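Local coordinates for 3-oxoacyl-[acyl-carrier-protein] synthase 2 (Rickettsia rickettsii, PDB 4JGA), which probably catalyses the decarboxylative condensation of malonyl-acyl carrier protein with a growing acyl chain, the elongation step of bacterial type II fatty acid synthesis, at residues G149-S152 / P153-P157; A158-I161 / N162-S165; G223-A227 / R228-T232. One frame throughout, in Å; residues are numbered along the deposited sequence.

Contact 1 (G149-S152 / P153-P157); sequences GKVS and PFFIP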
loop_
_atom_site.group_PDB
_atom_site.type_symbol
_atom_site.label_atom_id
_atom_site.label_comp_id
_atom_site.label_asym_id
_atom_site.label_seq_id
_atom_site.Cartn_x
_atom_site.Cartn_y
_atom_site.Cartn_z
ATOM N N GLY A 149 -9.614 -12.036 26.038
ATOM C CA GLY A 149 -9.359 -10.645 25.725
ATOM C C GLY A 149 -7.911 -10.315 25.424
ATOM O O GLY A 149 -7.548 -9.126 25.370
ATOM N N LYS A 150 -7.106 -11.352 25.141
ATOM C CA LYS A 150 -5.667 -11.175 25.024
ATOM C C LYS A 150 -5.120 -11.779 23.771
ATOM O O LYS A 150 -5.502 -12.880 23.420
ATOM C CB LYS A 150 -4.955 -11.809 26.202
ATOM C CG LYS A 150 -5.086 -10.953 27.441
ATOM C CD LYS A 150 -3.951 -11.213 28.413
ATOM C CE LYS A 150 -4.038 -12.624 28.946
ATOM N NZ LYS A 150 -3.377 -12.707 30.298
ATOM N N VAL A 151 -4.249 -11.031 23.100
ATOM C CA VAL A 151 -3.432 -11.542 22.012
ATOM C C VAL A 151 -1.991 -11.146 22.263
ATOM O O VAL A 151 -1.714 -10.374 23.158
ATOM C CB VAL A 151 -3.872 -10.990 20.631
ATOM C CG1 VAL A 151 -5.301 -11.411 20.317
ATOM C CG2 VAL A 151 -3.713 -9.476 20.557
ATOM N N SER A 152 -1.068 -11.660 21.472
ATOM C CA SER A 152 0.335 -11.250 21.606
ATOM C C SER A 152 0.461 -9.731 21.464
ATOM O O SER A 152 -0.184 -9.107 20.609
ATOM C CB SER A 152 1.194 -11.881 20.504
ATOM O OG SER A 152 2.504 -11.355 20.503
ATOM N N PRO A 153 1.344 -9.138 22.276
ATOM C CA PRO A 153 1.727 -7.735 22.068
ATOM C C PRO A 153 2.264 -7.466 20.650
ATOM O O PRO A 153 2.163 -6.348 20.166
ATOM C CB PRO A 153 2.841 -7.516 23.117
ATOM C CG PRO A 153 2.644 -8.604 24.142
ATOM C CD PRO A 153 2.070 -9.772 23.404
ATOM N N PHE A 154 2.838 -8.475 19.998
ATOM C CA PHE A 154 3.393 -8.289 18.667
ATOM C C PHE A 154 2.360 -8.380 17.519
ATOM O O PHE A 154 2.718 -8.160 16.368
ATOM C CB PHE A 154 4.487 -9.330 18.424
ATOM C CG PHE A 154 5.718 -9.076 19.193
ATOM C CD1 PHE A 154 6.723 -8.276 18.664
ATOM C CD2 PHE A 154 5.888 -9.627 20.442
ATOM C CE1 PHE A 154 7.888 -8.046 19.377
ATOM C CE2 PHE A 154 7.034 -9.392 21.178
ATOM C CZ PHE A 154 8.044 -8.605 20.648
ATOM N N PHE A 155 1.086 -8.676 17.824
ATOM C CA PHE A 155 0.096 -8.923 16.776
ATOM C C PHE A 155 -0.019 -7.802 15.714
ATOM O O PHE A 155 0.090 -8.070 14.500
ATOM C CB PHE A 155 -1.282 -9.206 17.376
ATOM C CG PHE A 155 -2.368 -9.307 16.339
ATOM C CD1 PHE A 155 -2.265 -10.232 15.293
ATOM C CD2 PHE A 155 -3.458 -8.428 16.354
ATOM C CE1 PHE A 155 -3.235 -10.286 14.309
ATOM C CE2 PHE A 155 -4.437 -8.495 15.382
ATOM C CZ PHE A 155 -4.336 -9.427 14.349
ATOM N N ILE A 156 -0.216 -6.562 16.151
ATOM C CA ILE A 156 -0.416 -5.471 15.187
ATOM C C ILE A 156 0.796 -5.291 14.276
ATOM O O ILE A 156 0.668 -5.440 13.055
ATOM C CB ILE A 156 -0.844 -4.150 15.865
ATOM C CG1 ILE A 156 -2.207 -4.323 16.553
ATOM C CG2 ILE A 156 -0.894 -3.031 14.838
ATOM C CD1 ILE A 156 -3.356 -4.624 15.605
ATOM N N PRO A 157 1.989 -4.985 14.835
ATOM C CA PRO A 157 3.128 -4.829 13.893
ATOM C C PRO A 157 3.409 -6.077 13.033
ATOM O O PRO A 157 3.838 -5.968 11.861
ATOM C CB PRO A 157 4.322 -4.477 14.829
ATOM C CG PRO A 157 3.913 -4.943 16.190
ATOM C CD PRO A 157 2.402 -4.737 16.226
#

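Contact 2 (A158-I161 / N162-S165); sequences ASLI and NLLS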
loop_
_atom_site.group_PDB
_atom_site.type_symbol
_atom_site.label_atom_id
_atom_site.label_comp_id
_atom_site.label_asym_id
_atom_site.label_seq_id
_atom_site.Cartn_x
_atom_site.Cartn_y
_atom_site.Cartn_z
ATOM N N ALA A 158 3.184 -7.259 13.599
ATOM C CA ALA A 158 3.452 -8.503 12.879
ATOM C C ALA A 158 2.565 -8.684 11.658
ATOM O O ALA A 158 2.933 -9.427 10.736
ATOM C CB ALA A 158 3.266 -9.684 13.799
ATOM N N SER A 159 1.417 -8.012 11.674
ATOM C CA SER A 159 0.391 -8.106 10.656
ATOM C C SER A 159 0.398 -6.932 9.655
ATOM O O SER A 159 -0.278 -6.997 8.620
ATOM C CB SER A 159 -0.999 -8.092 11.310
ATOM O OG SER A 159 -1.192 -9.200 12.185
ATOM N N LEU A 160 1.115 -5.863 9.940
ATOM C CA LEU A 160 1.031 -4.671 9.105
ATOM C C LEU A 160 1.939 -4.751 7.890
ATOM O O LEU A 160 3.134 -5.006 8.009
ATOM C CB LEU A 160 1.400 -3.442 9.914
ATOM C CG LEU A 160 0.422 -2.928 10.955
ATOM C CD1 LEU A 160 1.036 -1.767 11.708
ATOM C CD2 LEU A 160 -0.844 -2.454 10.278
ATOM N N ILE A 161 1.365 -4.503 6.714
ATOM C CA ILE A 161 2.161 -4.528 5.464
ATOM C C ILE A 161 3.415 -3.661 5.538
ATOM O O ILE A 161 4.493 -4.039 5.076
ATOM C CB ILE A 161 1.289 -4.215 4.219
ATOM C CG1 ILE A 161 0.355 -5.396 3.980
ATOM C CG2 ILE A 161 2.158 -4.000 2.977
ATOM C CD1 ILE A 161 -0.683 -5.226 2.891
ATOM N N ASN A 162 3.291 -2.504 6.153
ATOM C CA ASN A 162 4.380 -1.550 6.144
ATOM C C ASN A 162 5.504 -1.867 7.125
ATOM O O ASN A 162 6.540 -1.183 7.129
ATOM C CB ASN A 162 3.867 -0.136 6.364
ATOM C CG ASN A 162 3.440 0.110 7.784
ATOM O OD1 ASN A 162 2.528 -0.548 8.308
ATOM N ND2 ASN A 162 4.064 1.069 8.405
ATOM N N LEU A 163 5.340 -2.916 7.920
ATOM C CA LEU A 163 6.416 -3.284 8.830
ATOM C C LEU A 163 7.560 -4.032 8.137
ATOM O O LEU A 163 8.626 -4.256 8.742
ATOM C CB LEU A 163 5.870 -4.018 10.060
ATOM C CG LEU A 163 5.684 -3.143 11.306
ATOM C CD1 LEU A 163 7.046 -2.776 11.875
ATOM C CD2 LEU A 163 4.905 -1.877 11.032
ATOM N N LEU A 164 7.359 -4.396 6.872
ATOM C CA LEU A 164 8.475 -4.907 6.083
ATOM C C LEU A 164 9.436 -3.764 5.796
ATOM O O LEU A 164 10.623 -3.843 6.161
ATOM C CB LEU A 164 7.994 -5.578 4.831
ATOM C CG LEU A 164 9.076 -5.909 3.783
ATOM C CD1 LEU A 164 10.249 -6.727 4.310
ATOM C CD2 LEU A 164 8.386 -6.659 2.679
ATOM N N SER A 165 8.910 -2.667 5.242
ATOM C CA SER A 165 9.699 -1.416 5.104
ATOM C C SER A 165 10.245 -0.971 6.475
ATOM O O SER A 165 11.411 -0.597 6.587
ATOM C CB SER A 165 8.864 -0.273 4.483
ATOM O OG SER A 165 8.662 -0.464 3.093
HETATM O O HOH W 1 6.486 -2.774 3.769
#

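Contact 3 (G223-A227 / R228-T232); sequences GFVAA and RALCT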
loop_
_atom_site.group_PDB
_atom_site.type_symbol
_atom_site.label_atom_id
_atom_site.label_comp_id
_atom_site.label_asym_id
_atom_site.label_seq_id
_atom_site.Cartn_x
_atom_site.Cartn_y
_atom_site.Cartn_z
ATOM N N GLY A 223 -10.006 -19.090 -0.239
ATOM C CA GLY A 223 -10.388 -17.831 -0.901
ATOM C C GLY A 223 -10.248 -17.851 -2.394
ATOM O O GLY A 223 -11.190 -17.540 -3.133
ATOM N N PHE A 224 -9.090 -18.293 -2.857
ATOM C CA PHE A 224 -8.820 -18.339 -4.294
ATOM C C PHE A 224 -9.562 -19.458 -4.987
ATOM O O PHE A 224 -9.988 -19.295 -6.140
ATOM C CB PHE A 224 -7.311 -18.370 -4.575
ATOM C CG PHE A 224 -6.652 -17.026 -4.407
ATOM C CD1 PHE A 224 -6.824 -16.044 -5.362
ATOM C CD2 PHE A 224 -5.925 -16.720 -3.270
ATOM C CE1 PHE A 224 -6.251 -14.804 -5.205
ATOM C CE2 PHE A 224 -5.335 -15.475 -3.103
ATOM C CZ PHE A 224 -5.501 -14.506 -4.080
ATOM N N VAL A 225 -9.771 -20.580 -4.291
ATOM C CA VAL A 225 -10.603 -21.633 -4.840
ATOM C C VAL A 225 -12.003 -21.077 -5.048
ATOM O O VAL A 225 -12.616 -21.297 -6.114
ATOM C CB VAL A 225 -10.636 -22.888 -3.923
ATOM C CG1 VAL A 225 -11.764 -23.854 -4.320
ATOM C CG2 VAL A 225 -9.286 -23.582 -3.950
ATOM N N ALA A 226 -12.518 -20.333 -4.057
ATOM C CA ALA A 226 -13.909 -19.850 -4.132
ATOM C C ALA A 226 -14.062 -18.790 -5.233
ATOM O O ALA A 226 -15.082 -18.716 -5.864
ATOM C CB ALA A 226 -14.376 -19.304 -2.788
ATOM N N ALA A 227 -13.010 -18.008 -5.483
ATOM C CA ALA A 227 -12.983 -17.090 -6.618
ATOM C C ALA A 227 -12.799 -17.800 -7.951
ATOM O O ALA A 227 -12.723 -17.142 -8.964
ATOM C CB ALA A 227 -11.869 -16.088 -6.429
ATOM N N ARG A 228 -12.696 -19.137 -7.931
ATOM C CA ARG A 228 -12.463 -19.967 -9.110
ATOM C C ARG A 228 -11.178 -19.553 -9.843
ATOM O O ARG A 228 -11.079 -19.678 -11.045
ATOM C CB ARG A 228 -13.710 -19.966 -10.050
ATOM C CG ARG A 228 -15.070 -20.275 -9.371
ATOM C CD ARG A 228 -16.299 -19.903 -10.236
ATOM N NE ARG A 228 -16.331 -18.446 -10.514
ATOM C CZ ARG A 228 -16.795 -17.491 -9.688
ATOM N NH1 ARG A 228 -17.352 -17.777 -8.490
ATOM N NH2 ARG A 228 -16.703 -16.210 -10.073
ATOM N N ALA A 229 -10.178 -19.094 -9.112
ATOM C CA ALA A 229 -8.918 -18.638 -9.715
ATOM C C ALA A 229 -7.855 -19.751 -9.890
ATOM O O ALA A 229 -6.933 -19.599 -10.697
ATOM C CB ALA A 229 -8.338 -17.552 -8.848
ATOM N N LEU A 230 -7.974 -20.848 -9.131
ATOM C CA LEU A 230 -6.887 -21.837 -9.038
ATOM C C LEU A 230 -7.046 -23.081 -9.890
ATOM O O LEU A 230 -8.157 -23.614 -10.024
ATOM C CB LEU A 230 -6.670 -22.273 -7.582
ATOM C CG LEU A 230 -6.399 -21.189 -6.546
ATOM C CD1 LEU A 230 -5.974 -21.806 -5.210
ATOM C CD2 LEU A 230 -5.317 -20.202 -7.007
ATOM N N CYS A 231 -5.930 -23.594 -10.412
ATOM C CA CYS A 231 -5.911 -24.953 -10.978
ATOM C C CYS A 231 -6.207 -26.033 -9.917
ATOM O O CYS A 231 -5.483 -26.166 -8.930
ATOM C CB CYS A 231 -4.548 -25.270 -11.604
ATOM S SG CYS A 231 -4.544 -26.839 -12.456
ATOM N N THR A 232 -7.254 -26.824 -10.133
ATOM C CA THR A 232 -7.630 -27.865 -9.180
ATOM C C THR A 232 -7.562 -29.265 -9.805
ATOM O O THR A 232 -7.899 -30.229 -9.149
ATOM C CB THR A 232 -9.039 -27.638 -8.605
ATOM O OG1 THR A 232 -9.981 -27.657 -9.660
ATOM C CG2 THR A 232 -9.151 -26.281 -7.893
HETATM O O HOH W 2 -10.269 -22.648 -8.312
HETATM O O HOH W 3 -17.271 -20.146 -6.521
#

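Contact 1 (G149-S152 / P153-P157)
Two hydrogen bonds accepted by Ser152, one on its hydroxyl and one on its carbonyl, fix the entry into helix 155-159. The hydroxyl OG of Ser152 accepts from Phe154 N at 2.9 Å with an N-H...O angle of 153°, and the carbonyl O of Ser152 takes the N-H of Phe155 at 3.1 Å. The second bond is fairly straight at the hydrogen, but its donor stands well above the carbonyl plane; this bond closes the type I turn from Ser152 to Phe155. What carries the hydroxyl over the turn is the first torsion of Ser152: OG lies opposite the backbone N (chi1 172°) and beside the carbonyl carbon, which directs it forward along the chain. From there it also meets the edge of the Phe154 ring near the ring plane, with OG 3.8 Å from CD2 of Phe154. Pro153 occupies the second position of the turn; its ring nitrogen carries no hydrogen, so the first N-H available to the serine hydroxyl after it is that of Phe154.

Beneath the turn the packing is apolar. Val151 sends its CG2 branch to CB of Phe155 at 4.0 Å, and the methyl approaches the aromatic ring obliquely. Helix 133-146 continues this patch, with Thr139 touching both Val151 and Phe155. The second subunit covers further parts of the turn: its Gly223 packs on Val151, its Ala226 on Pro153 and its Val219 on Phe155.

A serine whose hydroxyl receives the N-H two residues on forms an ST turn, its capping bond placed just ahead of helix 155-159 and combined with a type I turn; here it lies at the dimer interface of a thiolase-fold condensing enzyme.

Contact 2 (A158-I161 / N162-S165)
Leu160 and Leu163 are joined by the backbone bond that closes a type I turn: Leu163 N donates to Leu160 O at 3.0 Å, with an N-H...O angle of 162°. Leu160 has left helical backbone angles (psi 128°), ending helix 155-159, and the turn redirects the chain at once into helix 163-172. A second, weak bond follows from Leu164 N to Ile161 O at 3.4 Å. The same carbonyl also accepts a hydrogen bond from a water 2.7 Å from Ile161 O, and that water accepts from Ser165 N at 2.8 Å, bridging the first turn of the new helix.

Among the side chains, Leu160 and Asn162 run side by side in the same direction. The amide oxygen OD1 of Asn162 rests against CB of Leu160 at 3.5 Å, a position reached because CG of Asn162 sits between its own backbone N and carbonyl carbon (chi1 73°). Leu163 meets Leu160 obliquely, its CD2 methyl lying 3.9 Å from CD1 of Leu160. The polar end of Asn162 looks across the dimer: its ND2 donates to Phe422 O of the second subunit, whose Val182 packs on Ile161 and Asn162.

Every touching residue is buried, and the carbonyls of Leu160 and Ile161 are accordingly satisfied, one in the turn and one shared between a weak bond and water. The link is thus held by backbone and water-mediated bonds beside a Leu160-Leu163 contact, while the amide nitrogen of Asn162 is committed to Phe422 of the second subunit.

Contact 3 (G223-A227 / R228-T232)
Leu230 folds back over the last turn of helix 218-226 and covers the base of the Phe224 side chain, CG of the leucine lying 3.6 Å from CB of Phe224. Its CD1 branch reaches CG2 of Val225 at 4.0 Å, the two side chains crossing at about a right angle. Ala229 adds its methyl at the edge of the Phe224 ring, near the ring plane, with CB 4.1 Å from CD1. Met254 extends this apolar group, touching both Phe224 and Leu230, while Ile156 of the second subunit packs on Phe224.

Around this centre the backbone closes the helix. Ala229 N donates to Phe224 O at 3.0 Å, almost in line with the carbonyl bond, and Arg228 N donates to Val225 O at 2.8 Å from above the carbonyl plane. Arg228 has positive phi (57°), which turns the chain so that both N-H groups face back into the helix.

At the outer edge the arginine chain, bent at its third torsion (chi3 -62°), brings one guanidinium face over Ala227 O. A water accepts from Arg228 NH1 at 3.1 Å and donates to Ala226 O at 2.7 Å, linking the side chain to a carbonyl of the helix end. Positive phi at Arg228, the 6→1 bond from Ala229 N, the 5→2 bond from Arg228 N and the Phe224-Ala229 contact make this a Schellman motif, with Leu230 adding further apolar cover.

In the fold
From the N terminus, contact 1 comes first, turning the chain from the loop after helix 133-146 into helix 155-159. Contact 2 follows directly, joining that helix to helix 163-172, and the two touch where Pro157 meets Leu163. Contact 3 closes the end of helix 218-226 and opens the loop that leads to strand 257-265. The three lie in series, none nested or crossed, and within one chain contact 3 stays about 18 Å from contact 1 and 13 Å from contact 2, measured between nearest atoms. The dimer relates them differently: residues 223-228 of each subunit pack against 151-156 of its partner, so contacts 1 and 3 meet between subunits.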